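Local coordinates for protein histidine--tRNA ligase (Thermus thermophilus, PDB 1H4V) that catalyses the ATP-dependent attachment of L-histidine to tRNA(His), releasing AMP and diphosphate, as a homodimeric class II aminoacyl-tRNA synthetase, at residues 22-27 with 103-108; 29-34 with 144-149; 84-89 with 128-133; 154-159 with 310-315. All blocks are in the same frame, centred on the assembly; numbering follows the deposited sequence.

Interaction 1: 22-27 with 103-108. With SO4 (sulfate ion), chain B.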
loop_
_atom_site.group_PDB
_atom_site.type_symbol
_atom_site.label_atom_id
_atom_site.label_comp_id
_atom_site.label_asym_id
_atom_site.label_seq_id
_atom_site.Cartn_x
_atom_site.Cartn_y
_atom_site.Cartn_z
ATOM N N ARG A 22 -8.230 4.004 7.308
ATOM C CA ARG A 22 -9.495 3.586 7.886
ATOM C C ARG A 22 -10.429 3.157 6.768
ATOM O O ARG A 22 -11.084 2.114 6.839
ATOM C CB ARG A 22 -10.142 4.729 8.671
ATOM C CG ARG A 22 -9.630 4.885 10.080
ATOM C CD ARG A 22 -10.738 5.413 10.969
ATOM N NE ARG A 22 -10.294 5.660 12.335
ATOM C CZ ARG A 22 -11.112 6.006 13.324
ATOM N NH1 ARG A 22 -12.409 6.137 13.086
ATOM N NH2 ARG A 22 -10.631 6.237 14.541
ATOM N N ILE A 23 -10.479 3.986 5.733
ATOM C CA ILE A 23 -11.323 3.727 4.587
ATOM C C ILE A 23 -10.992 2.382 3.964
ATOM O O ILE A 23 -11.893 1.572 3.712
ATOM C CB ILE A 23 -11.174 4.854 3.551
ATOM C CG1 ILE A 23 -11.661 6.170 4.178
ATOM C CG2 ILE A 23 -11.983 4.543 2.308
ATOM C CD1 ILE A 23 -11.443 7.389 3.323
ATOM N N VAL A 24 -9.705 2.133 3.726
ATOM C CA VAL A 24 -9.294 0.867 3.137
ATOM C C VAL A 24 -9.547 -0.292 4.101
ATOM O O VAL A 24 -10.005 -1.356 3.674
ATOM C CB VAL A 24 -7.791 0.908 2.696
ATOM C CG1 VAL A 24 -7.295 -0.482 2.370
ATOM C CG2 VAL A 24 -7.644 1.792 1.442
ATOM N N ALA A 25 -9.273 -0.095 5.394
ATOM C CA ALA A 25 -9.498 -1.147 6.391
ATOM C C ALA A 25 -10.978 -1.526 6.428
ATOM O O ALA A 25 -11.325 -2.686 6.623
ATOM C CB ALA A 25 -9.042 -0.694 7.786
ATOM N N THR A 26 -11.847 -0.541 6.249
ATOM C CA THR A 26 -13.274 -0.808 6.244
ATOM C C THR A 26 -13.675 -1.616 5.010
ATOM O O THR A 26 -14.441 -2.571 5.111
ATOM C CB THR A 26 -14.069 0.489 6.283
ATOM O OG1 THR A 26 -13.849 1.124 7.547
ATOM C CG2 THR A 26 -15.553 0.214 6.098
ATOM N N ALA A 27 -13.157 -1.238 3.843
ATOM C CA ALA A 27 -13.473 -1.975 2.624
ATOM C C ALA A 27 -12.962 -3.407 2.795
ATOM O O ALA A 27 -13.647 -4.367 2.436
ATOM C CB ALA A 27 -12.807 -1.322 1.409
ATOM N N ARG A 103 -14.246 -13.812 -6.535
ATOM C CA ARG A 103 -14.418 -12.459 -6.051
ATOM C C ARG A 103 -13.061 -11.891 -5.654
ATOM O O ARG A 103 -12.318 -12.494 -4.880
ATOM C CB ARG A 103 -15.392 -12.442 -4.863
ATOM C CG ARG A 103 -16.836 -12.812 -5.224
ATOM C CD ARG A 103 -17.751 -12.630 -4.011
ATOM N NE ARG A 103 -19.144 -12.994 -4.261
ATOM C CZ ARG A 103 -19.585 -14.242 -4.397
ATOM N NH1 ARG A 103 -18.748 -15.270 -4.315
ATOM N NH2 ARG A 103 -20.874 -14.463 -4.587
ATOM N N LEU A 104 -12.733 -10.724 -6.193
ATOM C CA LEU A 104 -11.444 -10.102 -5.890
ATOM C C LEU A 104 -11.613 -8.647 -5.497
ATOM O O LEU A 104 -12.572 -7.983 -5.898
ATOM C CB LEU A 104 -10.516 -10.162 -7.109
ATOM C CG LEU A 104 -10.291 -11.501 -7.821
ATOM C CD1 LEU A 104 -9.667 -11.227 -9.180
ATOM C CD2 LEU A 104 -9.404 -12.408 -7.000
ATOM N N TRP A 105 -10.687 -8.147 -4.695
ATOM C CA TRP A 105 -10.734 -6.750 -4.324
ATOM C C TRP A 105 -9.304 -6.265 -4.249
ATOM O O TRP A 105 -8.366 -7.055 -4.091
ATOM C CB TRP A 105 -11.470 -6.520 -2.995
ATOM C CG TRP A 105 -10.668 -6.799 -1.770
ATOM C CD1 TRP A 105 -10.511 -8.001 -1.144
ATOM C CD2 TRP A 105 -9.919 -5.847 -1.012
ATOM N NE1 TRP A 105 -9.710 -7.857 -0.036
ATOM C CE2 TRP A 105 -9.328 -6.546 0.067
ATOM C CE3 TRP A 105 -9.683 -4.471 -1.144
ATOM C CZ2 TRP A 105 -8.518 -5.913 1.022
ATOM C CZ3 TRP A 105 -8.875 -3.840 -0.190
ATOM C CH2 TRP A 105 -8.301 -4.568 0.878
ATOM N N MET A 106 -9.147 -4.953 -4.362
ATOM C CA MET A 106 -7.837 -4.346 -4.353
ATOM C C MET A 106 -7.950 -2.868 -3.999
ATOM O O MET A 106 -8.961 -2.212 -4.264
ATOM C CB MET A 106 -7.215 -4.527 -5.745
ATOM C CG MET A 106 -5.912 -3.792 -6.029
ATOM S SD MET A 106 -5.245 -4.329 -7.641
ATOM C CE MET A 106 -5.972 -3.140 -8.792
ATOM N N ALA A 107 -6.904 -2.357 -3.374
ATOM C CA ALA A 107 -6.838 -0.963 -3.008
ATOM C C ALA A 107 -5.453 -0.521 -3.441
ATOM O O ALA A 107 -4.473 -1.225 -3.210
ATOM C CB ALA A 107 -7.004 -0.801 -1.508
ATOM N N GLY A 108 -5.360 0.633 -4.083
ATOM C CA GLY A 108 -4.050 1.091 -4.496
ATOM C C GLY A 108 -4.076 2.359 -5.316
ATOM O O GLY A 108 -5.136 2.881 -5.625
HETATM S S SO4 B . -6.630 5.264 13.871
HETATM O O1 SO4 B . -7.300 6.244 14.748
HETATM O O2 SO4 B . -7.623 4.643 12.977
HETATM O O3 SO4 B . -5.985 4.213 14.674
HETATM O O4 SO4 B . -5.600 5.957 13.072
#
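Helix 14-33 lies across the mostly antiparallel sheet of the class II catalytic domain, and V24 is the residue through which segment 22-27 meets A107 and W105 of strand 102-111. The two branches of V24 straddle the methyl of A107: CG1 of V24 lies 3.9 Å from CB of A107, and CG2 of V24 lies 4.0 Å from the same carbon. CG1 is anti to the backbone N (chi1 168°), which leaves CG2 beside that N and lets both methyls face the strand. CG1 also approaches the indole of W105 at its edge, near the ring plane, 4.5 Å from CH2, so the aromatic faces are not what V24 touches. On the pyrrole ring, NE1 of W105 is hydrogen-bonded to OE2 of E32 of the same helix. In the usual class II scheme this is the motif 1 helix resting on the first strand of motif 2; V127 of the adjoining strand 123-132 touches both A27 and A107. Away from the strand, R22 presents the NE and NH2 edge of its guanidinium to a sulfate ion, probably from the crystallisation liquor, whose sulfur lies in the guanidinium plane. NE of R22 gives the stronger bond, 2.9 Å to O2 of the sulfate (158° at the hydrogen), while NH2 of R22 reaches sulfate O1 weakly at 3.3 Å; R18 also binds the anion. One turn on, OG1 of T26 bonds to O of R22 (3.0 Å) from the opposite face of that carbonyl to the T26 amide N.

Interaction 2: 29-34 with 144-149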
loop_
_atom_site.group_PDB
_atom_site.type_symbol
_atom_site.label_atom_id
_atom_site.label_comp_id
_atom_site.label_asym_id
_atom_site.label_seq_id
_atom_site.Cartn_x
_atom_site.Cartn_y
_atom_site.Cartn_z
ATOM N N LYS A 29 -12.681 -5.176 5.472
ATOM C CA LYS A 29 -13.578 -5.926 6.353
ATOM C C LYS A 29 -14.862 -6.366 5.654
ATOM O O LYS A 29 -15.243 -7.533 5.728
ATOM C CB LYS A 29 -13.942 -5.102 7.600
ATOM C CG LYS A 29 -14.943 -5.799 8.535
ATOM C CD LYS A 29 -15.299 -4.942 9.747
ATOM C CE LYS A 29 -16.168 -3.735 9.368
ATOM N NZ LYS A 29 -16.663 -2.971 10.560
ATOM N N VAL A 30 -15.534 -5.442 4.973
ATOM C CA VAL A 30 -16.780 -5.805 4.305
ATOM C C VAL A 30 -16.570 -6.699 3.083
ATOM O O VAL A 30 -17.315 -7.653 2.880
ATOM C CB VAL A 30 -17.610 -4.545 3.886
ATOM C CG1 VAL A 30 -17.567 -3.497 4.986
ATOM C CG2 VAL A 30 -17.108 -3.988 2.596
ATOM N N LEU A 31 -15.555 -6.406 2.280
ATOM C CA LEU A 31 -15.300 -7.204 1.086
ATOM C C LEU A 31 -14.789 -8.610 1.394
ATOM O O LEU A 31 -15.148 -9.562 0.698
ATOM C CB LEU A 31 -14.324 -6.468 0.159
ATOM C CG LEU A 31 -14.914 -5.566 -0.940
ATOM C CD1 LEU A 31 -16.286 -5.069 -0.577
ATOM C CD2 LEU A 31 -13.962 -4.397 -1.209
ATOM N N GLU A 32 -13.971 -8.766 2.431
ATOM C CA GLU A 32 -13.468 -10.101 2.741
ATOM C C GLU A 32 -14.504 -10.943 3.494
ATOM O O GLU A 32 -14.399 -12.168 3.542
ATOM C CB GLU A 32 -12.125 -10.028 3.492
ATOM C CG GLU A 32 -11.021 -9.404 2.607
ATOM C CD GLU A 32 -9.608 -9.568 3.138
ATOM O OE1 GLU A 32 -9.410 -9.546 4.373
ATOM O OE2 GLU A 32 -8.680 -9.700 2.311
ATOM N N ALA A 33 -15.521 -10.285 4.049
ATOM C CA ALA A 33 -16.585 -10.997 4.748
ATOM C C ALA A 33 -17.503 -11.579 3.684
ATOM O O ALA A 33 -18.241 -12.530 3.945
ATOM C CB ALA A 33 -17.368 -10.055 5.641
ATOM N N ALA A 34 -17.465 -11.003 2.483
ATOM C CA ALA A 34 -18.295 -11.496 1.390
ATOM C C ALA A 34 -17.512 -12.438 0.489
ATOM O O ALA A 34 -17.938 -12.760 -0.616
ATOM C CB ALA A 34 -18.848 -10.356 0.596
ATOM N N VAL A 144 -23.622 -3.933 -5.843
ATOM C CA VAL A 144 -24.284 -2.699 -5.424
ATOM C C VAL A 144 -24.362 -2.604 -3.896
ATOM O O VAL A 144 -23.942 -1.610 -3.300
ATOM C CB VAL A 144 -25.724 -2.599 -6.012
ATOM C CG1 VAL A 144 -26.446 -1.417 -5.415
ATOM C CG2 VAL A 144 -25.668 -2.444 -7.545
ATOM N N VAL A 145 -24.894 -3.640 -3.259
ATOM C CA VAL A 145 -25.007 -3.643 -1.806
ATOM C C VAL A 145 -23.643 -3.553 -1.128
ATOM O O VAL A 145 -23.498 -2.854 -0.133
ATOM C CB VAL A 145 -25.724 -4.907 -1.299
ATOM C CG1 VAL A 145 -25.865 -4.848 0.214
ATOM C CG2 VAL A 145 -27.089 -5.017 -1.947
ATOM N N LEU A 146 -22.646 -4.259 -1.661
ATOM C CA LEU A 146 -21.303 -4.220 -1.083
ATOM C C LEU A 146 -20.720 -2.801 -1.094
ATOM O O LEU A 146 -20.102 -2.379 -0.118
ATOM C CB LEU A 146 -20.359 -5.166 -1.829
ATOM C CG LEU A 146 -20.424 -6.658 -1.487
ATOM C CD1 LEU A 146 -19.375 -7.396 -2.285
ATOM C CD2 LEU A 146 -20.188 -6.873 0.001
ATOM N N LEU A 147 -20.915 -2.078 -2.194
ATOM C CA LEU A 147 -20.424 -0.714 -2.300
ATOM C C LEU A 147 -21.204 0.145 -1.323
ATOM O O LEU A 147 -20.630 0.936 -0.571
ATOM C CB LEU A 147 -20.610 -0.180 -3.723
ATOM C CG LEU A 147 -20.384 1.321 -3.900
ATOM C CD1 LEU A 147 -18.963 1.682 -3.466
ATOM C CD2 LEU A 147 -20.632 1.704 -5.353
ATOM N N TYR A 148 -22.518 -0.024 -1.330
ATOM C CA TYR A 148 -23.388 0.720 -0.429
ATOM C C TYR A 148 -22.909 0.510 1.016
ATOM O O TYR A 148 -22.750 1.472 1.770
ATOM C CB TYR A 148 -24.825 0.221 -0.598
ATOM C CG TYR A 148 -25.860 0.977 0.194
ATOM C CD1 TYR A 148 -26.135 2.313 -0.078
ATOM C CD2 TYR A 148 -26.585 0.346 1.205
ATOM C CE1 TYR A 148 -27.109 3.005 0.637
ATOM C CE2 TYR A 148 -27.555 1.028 1.924
ATOM C CZ TYR A 148 -27.814 2.356 1.634
ATOM O OH TYR A 148 -28.787 3.030 2.335
ATOM N N GLU A 149 -22.668 -0.752 1.381
ATOM C CA GLU A 149 -22.200 -1.117 2.718
ATOM C C GLU A 149 -20.840 -0.518 3.095
ATOM O O GLU A 149 -20.681 -0.005 4.199
ATOM C CB GLU A 149 -22.129 -2.639 2.859
ATOM C CG GLU A 149 -23.280 -3.244 3.639
ATOM C CD GLU A 149 -23.248 -2.876 5.121
ATOM O OE1 GLU A 149 -22.351 -3.366 5.847
ATOM O OE2 GLU A 149 -24.123 -2.092 5.559
#
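L146 pushes its isobutyl end into the surface formed by L31, A34 and the carbonyl of V30, and this is where segments 29-34 and 144-149 are packed tightly. CD2 of L146 does most of the work, lying 3.8 Å from CB of A34 and resting 4.1 Å from O of V30. The other branch spans two residues: CD1 of L146 is 4.2 Å from CB of A34 and also 4.2 Å from CD1 of L31. With CG beside the backbone N and anti to the carbonyl carbon (chi1 -80°), the leucine carries its forked end across to the other helix although its CB starts off to one side. A34 has only a methyl to offer, which lets both branches of L146 settle over it. V30 faces the same helix, with CG2 of V30 4.3 Å from O of L146, and also touches C150 and E153. Toward K29 and E149 the interface becomes loose and polar. K29 is exposed, and a long, weak ion pair links its NZ to E153; the carboxylates of E149 and E153 lie close together, a crowding of like charges that would probably favour a nearby cation or a shift in ionisation. The second subunit borders both parts: its P353 packs on E149, its R352 on A34 and its L355 on A33. Inward, Y129 of strand 123-132 touches both L31 and L146, and F269 of strand 267-272 receives V144 and L147, so the C-terminal end of helix 14-33 and the middle of helix 137-153 pack against each other over these strands.

Interaction 3: 84-89 with 128-133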
loop_
_atom_site.group_PDB
_atom_site.type_symbol
_atom_site.label_atom_id
_atom_site.label_comp_id
_atom_site.label_asym_id
_atom_site.label_seq_id
_atom_site.Cartn_x
_atom_site.Cartn_y
_atom_site.Cartn_z
ATOM N N ALA A 84 -9.296 -3.803 -15.610
ATOM C CA ALA A 84 -8.517 -4.504 -16.627
ATOM C C ALA A 84 -7.335 -5.263 -16.019
ATOM O O ALA A 84 -7.019 -6.372 -16.447
ATOM C CB ALA A 84 -8.018 -3.529 -17.688
ATOM N N ALA A 85 -6.685 -4.663 -15.027
ATOM C CA ALA A 85 -5.543 -5.297 -14.364
ATOM C C ALA A 85 -5.977 -6.555 -13.619
ATOM O O ALA A 85 -5.272 -7.560 -13.617
ATOM C CB ALA A 85 -4.893 -4.326 -13.395
ATOM N N MET A 86 -7.141 -6.495 -12.986
ATOM C CA MET A 86 -7.656 -7.641 -12.240
ATOM C C MET A 86 -8.071 -8.754 -13.182
ATOM O O MET A 86 -7.786 -9.920 -12.913
ATOM C CB MET A 86 -8.813 -7.204 -11.333
ATOM C CG MET A 86 -8.304 -6.265 -10.245
ATOM S SD MET A 86 -9.528 -5.314 -9.367
ATOM C CE MET A 86 -10.023 -6.533 -8.115
ATOM N N VAL A 87 -8.723 -8.395 -14.285
ATOM C CA VAL A 87 -9.131 -9.385 -15.286
ATOM C C VAL A 87 -7.868 -10.025 -15.869
ATOM O O VAL A 87 -7.821 -11.234 -16.094
ATOM C CB VAL A 87 -9.920 -8.744 -16.449
ATOM C CG1 VAL A 87 -10.106 -9.764 -17.574
ATOM C CG2 VAL A 87 -11.269 -8.248 -15.961
ATOM N N ARG A 88 -6.842 -9.204 -16.096
ATOM C CA ARG A 88 -5.575 -9.678 -16.636
ATOM C C ARG A 88 -4.935 -10.660 -15.656
ATOM O O ARG A 88 -4.251 -11.600 -16.061
ATOM C CB ARG A 88 -4.645 -8.487 -16.903
ATOM C CG ARG A 88 -3.365 -8.798 -17.694
ATOM C CD ARG A 88 -2.289 -9.412 -16.804
ATOM N NE ARG A 88 -1.969 -8.538 -15.678
ATOM C CZ ARG A 88 -1.508 -8.964 -14.509
ATOM N NH1 ARG A 88 -1.306 -10.256 -14.304
ATOM N NH2 ARG A 88 -1.272 -8.102 -13.537
ATOM N N ALA A 89 -5.166 -10.448 -14.364
ATOM C CA ALA A 89 -4.616 -11.338 -13.344
ATOM C C ALA A 89 -5.413 -12.647 -13.279
ATOM O O ALA A 89 -4.837 -13.721 -13.113
ATOM C CB ALA A 89 -4.622 -10.644 -11.973
ATOM N N ASN A 128 -11.122 -1.409 -5.413
ATOM C CA ASN A 128 -11.828 -2.114 -6.475
ATOM C C ASN A 128 -12.344 -3.444 -5.983
ATOM O O ASN A 128 -11.688 -4.117 -5.193
ATOM C CB ASN A 128 -10.920 -2.381 -7.684
ATOM C CG ASN A 128 -10.760 -1.170 -8.582
ATOM O OD1 ASN A 128 -9.954 -0.280 -8.313
ATOM N ND2 ASN A 128 -11.531 -1.131 -9.656
ATOM N N TYR A 129 -13.522 -3.809 -6.463
ATOM C CA TYR A 129 -14.140 -5.080 -6.137
ATOM C C TYR A 129 -14.588 -5.673 -7.471
ATOM O O TYR A 129 -15.226 -4.996 -8.272
ATOM C CB TYR A 129 -15.368 -4.901 -5.253
ATOM C CG TYR A 129 -16.180 -6.175 -5.158
ATOM C CD1 TYR A 129 -15.734 -7.258 -4.395
ATOM C CD2 TYR A 129 -17.372 -6.313 -5.860
ATOM C CE1 TYR A 129 -16.458 -8.446 -4.333
ATOM C CE2 TYR A 129 -18.102 -7.494 -5.813
ATOM C CZ TYR A 129 -17.639 -8.555 -5.046
ATOM O OH TYR A 129 -18.364 -9.721 -4.996
ATOM N N GLU A 130 -14.272 -6.939 -7.690
ATOM C CA GLU A 130 -14.628 -7.607 -8.932
ATOM C C GLU A 130 -15.080 -9.059 -8.695
ATOM O O GLU A 130 -14.424 -9.826 -7.985
ATOM C CB GLU A 130 -13.407 -7.584 -9.862
ATOM C CG GLU A 130 -13.559 -6.798 -11.159
ATOM C CD GLU A 130 -14.025 -5.357 -10.987
ATOM O OE1 GLU A 130 -15.070 -5.010 -11.569
ATOM O OE2 GLU A 130 -13.357 -4.564 -10.291
ATOM N N ALA A 131 -16.214 -9.416 -9.286
ATOM C CA ALA A 131 -16.770 -10.768 -9.207
ATOM C C ALA A 131 -16.755 -11.267 -10.647
ATOM O O ALA A 131 -17.562 -10.838 -11.464
ATOM C CB ALA A 131 -18.198 -10.720 -8.686
ATOM N N LEU A 132 -15.830 -12.169 -10.957
ATOM C CA LEU A 132 -15.678 -12.690 -12.315
ATOM C C LEU A 132 -16.078 -14.144 -12.486
ATOM O O LEU A 132 -15.839 -14.968 -11.603
ATOM C CB LEU A 132 -14.224 -12.545 -12.748
ATOM C CG LEU A 132 -13.601 -11.191 -12.449
ATOM C CD1 LEU A 132 -12.083 -11.286 -12.497
ATOM C CD2 LEU A 132 -14.117 -10.190 -13.441
ATOM N N GLY A 133 -16.672 -14.450 -13.640
ATOM C CA GLY A 133 -17.062 -15.812 -13.942
ATOM C C GLY A 133 -18.538 -16.143 -13.994
ATOM O O GLY A 133 -18.899 -17.256 -14.358
#
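M86 reaches from helix 83-92 to N128 and E130 of strand 123-132, and its thioether makes the closest of the van der Waals contacts. SD of M86 sits 3.7 Å from CB of N128 and 4.0 Å from OE2 of E130. A bend at the last torsion (chi3 84°) brings CE of M86 to 4.0 Å from CB of E130; the two side chains cross at nearly a right angle. Cutting M86 back to an alanine removes SD and CE and would probably open a gap over N128 and E130, with L104 losing a neighbour too. Purely apolar packing follows one residue later, where CG2 of V87 meets CD2 of L132 at 4.3 Å. The polar groups look elsewhere for their bonds: OD1 of N128 accepts from Q126, and OE1 of E130 has a weak hydrogen bond with the hydroxyl of Y288. OE2 of E130, beside the sulfur, is buried without a polar partner in the model. On the helix, R88 forms salt bridges with E45 and E92 of its own chain and with D11 of the second subunit. The helix crosses the strand at -42° with the axes 9.7 Å apart, covering the strand pair 102-111 and 123-132, the antiparallel hairpin known in class II synthetases as motif 2.

Interaction 4: 154-159 with 310-315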
loop_
_atom_site.group_PDB
_atom_site.type_symbol
_atom_site.label_atom_id
_atom_site.label_comp_id
_atom_site.label_asym_id
_atom_site.label_seq_id
_atom_site.Cartn_x
_atom_site.Cartn_y
_atom_site.Cartn_z
ATOM N N LEU A 154 -18.623 3.344 6.858
ATOM C CA LEU A 154 -17.702 4.447 7.092
ATOM C C LEU A 154 -18.397 5.562 7.856
ATOM O O LEU A 154 -17.751 6.503 8.309
ATOM C CB LEU A 154 -17.164 4.994 5.766
ATOM C CG LEU A 154 -16.231 4.076 4.981
ATOM C CD1 LEU A 154 -15.930 4.696 3.644
ATOM C CD2 LEU A 154 -14.957 3.839 5.763
ATOM N N GLY A 155 -19.718 5.461 7.982
ATOM C CA GLY A 155 -20.470 6.471 8.699
ATOM C C GLY A 155 -21.210 7.446 7.803
ATOM O O GLY A 155 -21.969 8.289 8.284
ATOM N N LEU A 156 -20.994 7.347 6.498
ATOM C CA LEU A 156 -21.667 8.237 5.572
ATOM C C LEU A 156 -23.161 7.945 5.540
ATOM O O LEU A 156 -23.578 6.791 5.629
ATOM C CB LEU A 156 -21.079 8.074 4.168
ATOM C CG LEU A 156 -19.636 8.551 3.965
ATOM C CD1 LEU A 156 -19.134 8.148 2.585
ATOM C CD2 LEU A 156 -19.580 10.069 4.143
ATOM N N ARG A 157 -23.964 9.000 5.443
ATOM C CA ARG A 157 -25.417 8.868 5.350
ATOM C C ARG A 157 -25.858 9.719 4.168
ATOM O O ARG A 157 -25.039 10.398 3.559
ATOM C CB ARG A 157 -26.112 9.331 6.636
ATOM C CG ARG A 157 -25.583 10.612 7.224
ATOM C CD ARG A 157 -24.887 10.334 8.540
ATOM N NE ARG A 157 -24.148 11.497 9.014
ATOM C CZ ARG A 157 -23.536 11.562 10.189
ATOM N NH1 ARG A 157 -23.581 10.525 11.015
ATOM N NH2 ARG A 157 -22.875 12.658 10.535
ATOM N N ARG A 158 -27.139 9.693 3.836
ATOM C CA ARG A 158 -27.614 10.458 2.691
ATOM C C ARG A 158 -26.900 9.960 1.436
ATOM O O ARG A 158 -26.436 10.736 0.600
ATOM C CB ARG A 158 -27.365 11.952 2.911
ATOM C CG ARG A 158 -28.323 12.532 3.935
ATOM C CD ARG A 158 -27.991 13.945 4.358
ATOM N NE ARG A 158 -29.005 14.443 5.285
ATOM C CZ ARG A 158 -28.884 15.547 6.016
ATOM N NH1 ARG A 158 -27.781 16.284 5.939
ATOM N NH2 ARG A 158 -29.869 15.920 6.825
ATOM N N LEU A 159 -26.814 8.638 1.327
ATOM C CA LEU A 159 -26.178 7.989 0.191
ATOM C C LEU A 159 -27.257 7.694 -0.836
ATOM O O LEU A 159 -28.245 7.038 -0.516
ATOM C CB LEU A 159 -25.514 6.680 0.633
ATOM C CG LEU A 159 -24.264 6.821 1.493
ATOM C CD1 LEU A 159 -23.769 5.452 1.944
ATOM C CD2 LEU A 159 -23.202 7.544 0.681
ATOM N N GLU A 310 -9.964 9.311 -1.913
ATOM C CA GLU A 310 -9.985 10.749 -1.665
ATOM C C GLU A 310 -11.403 11.311 -1.748
ATOM O O GLU A 310 -11.758 12.204 -0.988
ATOM C CB GLU A 310 -9.080 11.508 -2.647
ATOM C CG GLU A 310 -7.583 11.292 -2.458
ATOM C CD GLU A 310 -7.081 10.000 -3.093
ATOM O OE1 GLU A 310 -7.884 9.303 -3.766
ATOM O OE2 GLU A 310 -5.880 9.688 -2.924
ATOM N N ARG A 311 -12.213 10.789 -2.666
ATOM C CA ARG A 311 -13.594 11.252 -2.799
ATOM C C ARG A 311 -14.326 10.956 -1.496
ATOM O O ARG A 311 -15.081 11.784 -0.987
ATOM C CB ARG A 311 -14.316 10.520 -3.935
ATOM C CG ARG A 311 -13.856 10.864 -5.337
ATOM C CD ARG A 311 -14.421 12.194 -5.809
ATOM N NE ARG A 311 -14.038 12.483 -7.191
ATOM C CZ ARG A 311 -14.427 11.764 -8.241
ATOM N NH1 ARG A 311 -15.219 10.712 -8.069
ATOM N NH2 ARG A 311 -14.008 12.089 -9.459
ATOM N N VAL A 312 -14.108 9.753 -0.973
ATOM C CA VAL A 312 -14.749 9.329 0.263
ATOM C C VAL A 312 -14.268 10.132 1.462
ATOM O O VAL A 312 -15.083 10.551 2.273
ATOM C CB VAL A 312 -14.534 7.814 0.510
ATOM C CG1 VAL A 312 -15.058 7.425 1.880
ATOM C CG2 VAL A 312 -15.271 7.016 -0.572
ATOM N N ALA A 313 -12.957 10.358 1.573
ATOM C CA ALA A 313 -12.430 11.145 2.690
ATOM C C ALA A 313 -13.044 12.549 2.664
ATOM O O ALA A 313 -13.303 13.139 3.714
ATOM C CB ALA A 313 -10.911 11.237 2.612
ATOM N N LEU A 314 -13.274 13.089 1.469
ATOM C CA LEU A 314 -13.880 14.413 1.376
ATOM C C LEU A 314 -15.333 14.343 1.838
ATOM O O LEU A 314 -15.806 15.219 2.567
ATOM C CB LEU A 314 -13.818 14.957 -0.057
ATOM C CG LEU A 314 -12.521 15.650 -0.489
ATOM C CD1 LEU A 314 -12.564 15.912 -1.987
ATOM C CD2 LEU A 314 -12.334 16.953 0.275
ATOM N N ALA A 315 -16.041 13.300 1.420
ATOM C CA ALA A 315 -17.431 13.147 1.827
ATOM C C ALA A 315 -17.521 13.052 3.346
ATOM O O ALA A 315 -18.390 13.669 3.958
ATOM C CB ALA A 315 -18.039 11.919 1.180
#
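L156 and L154 both reach CG1 of V312 on helix 309-318, with A315 extending the apolar patch. The side chain of L156 leaves the loop with CB directed at the helix; CG stands beside the backbone N, anti to the carbonyl carbon (chi1 -68°), and carries the fork to the helix surface. There the branches part. CD1 of L156 lies between two residues a turn apart, 4.2 Å from CG1 of V312 and 4.2 Å from CB of A315. CD2 of L156 comes down on A315 alone, 3.8 Å from its CB and 3.7 Å from its carbonyl carbon C, so it packs on backbone as well as on the methyl. With a serine in place of L156 both methyls are gone, and A315 and V312 would probably be left facing a gap that a small polar group could not fill. The helix met here follows strand 302-308, the strand-helix pair of motif 3 in class II synthetases, while the loop leads from helix 137-153 into strand 160-165. That loop starts with a Schellman motif: G155 takes a positive phi (103°), at which a side chain would run into the carbonyl O of L154. The turn leaves L154 facing V312, and CD1 of L154 lies 3.4 Å from CG1 of V312, the shortest distance in the contact, the two side chains crossing nearly at right angles. With CG1 of V312 set anti to the backbone N (chi1 173°), this branch meets both leucines. L282 of strand 281-287 touches both L156 and A315, and R157 reaches E319 in a salt bridge.

How the interactions relate
Helix 14-33 serves interactions 1 and 2, its middle meeting strand 102-111 and its end helix 137-153; the bond from W105 NE1 to E32 OE2 and the packing of W105 on L31 connect the two. Interactions 1 and 3 share the sheet, since strands 102-111 and 123-132 are bonded neighbours. Y129 of that second strand turns instead to interaction 2. Interaction 4 adjoins interaction 1 through I23 and T26, and stands about 25 Å from interaction 3, centre to centre. Interactions 2, 3 and 4 are buried; interaction 1 is partly so. All four are mainly apolar, but exposed R22 in interaction 1 holds a sulfate, whereas the carboxylate oxygen beside the thioether in interaction 3 is buried.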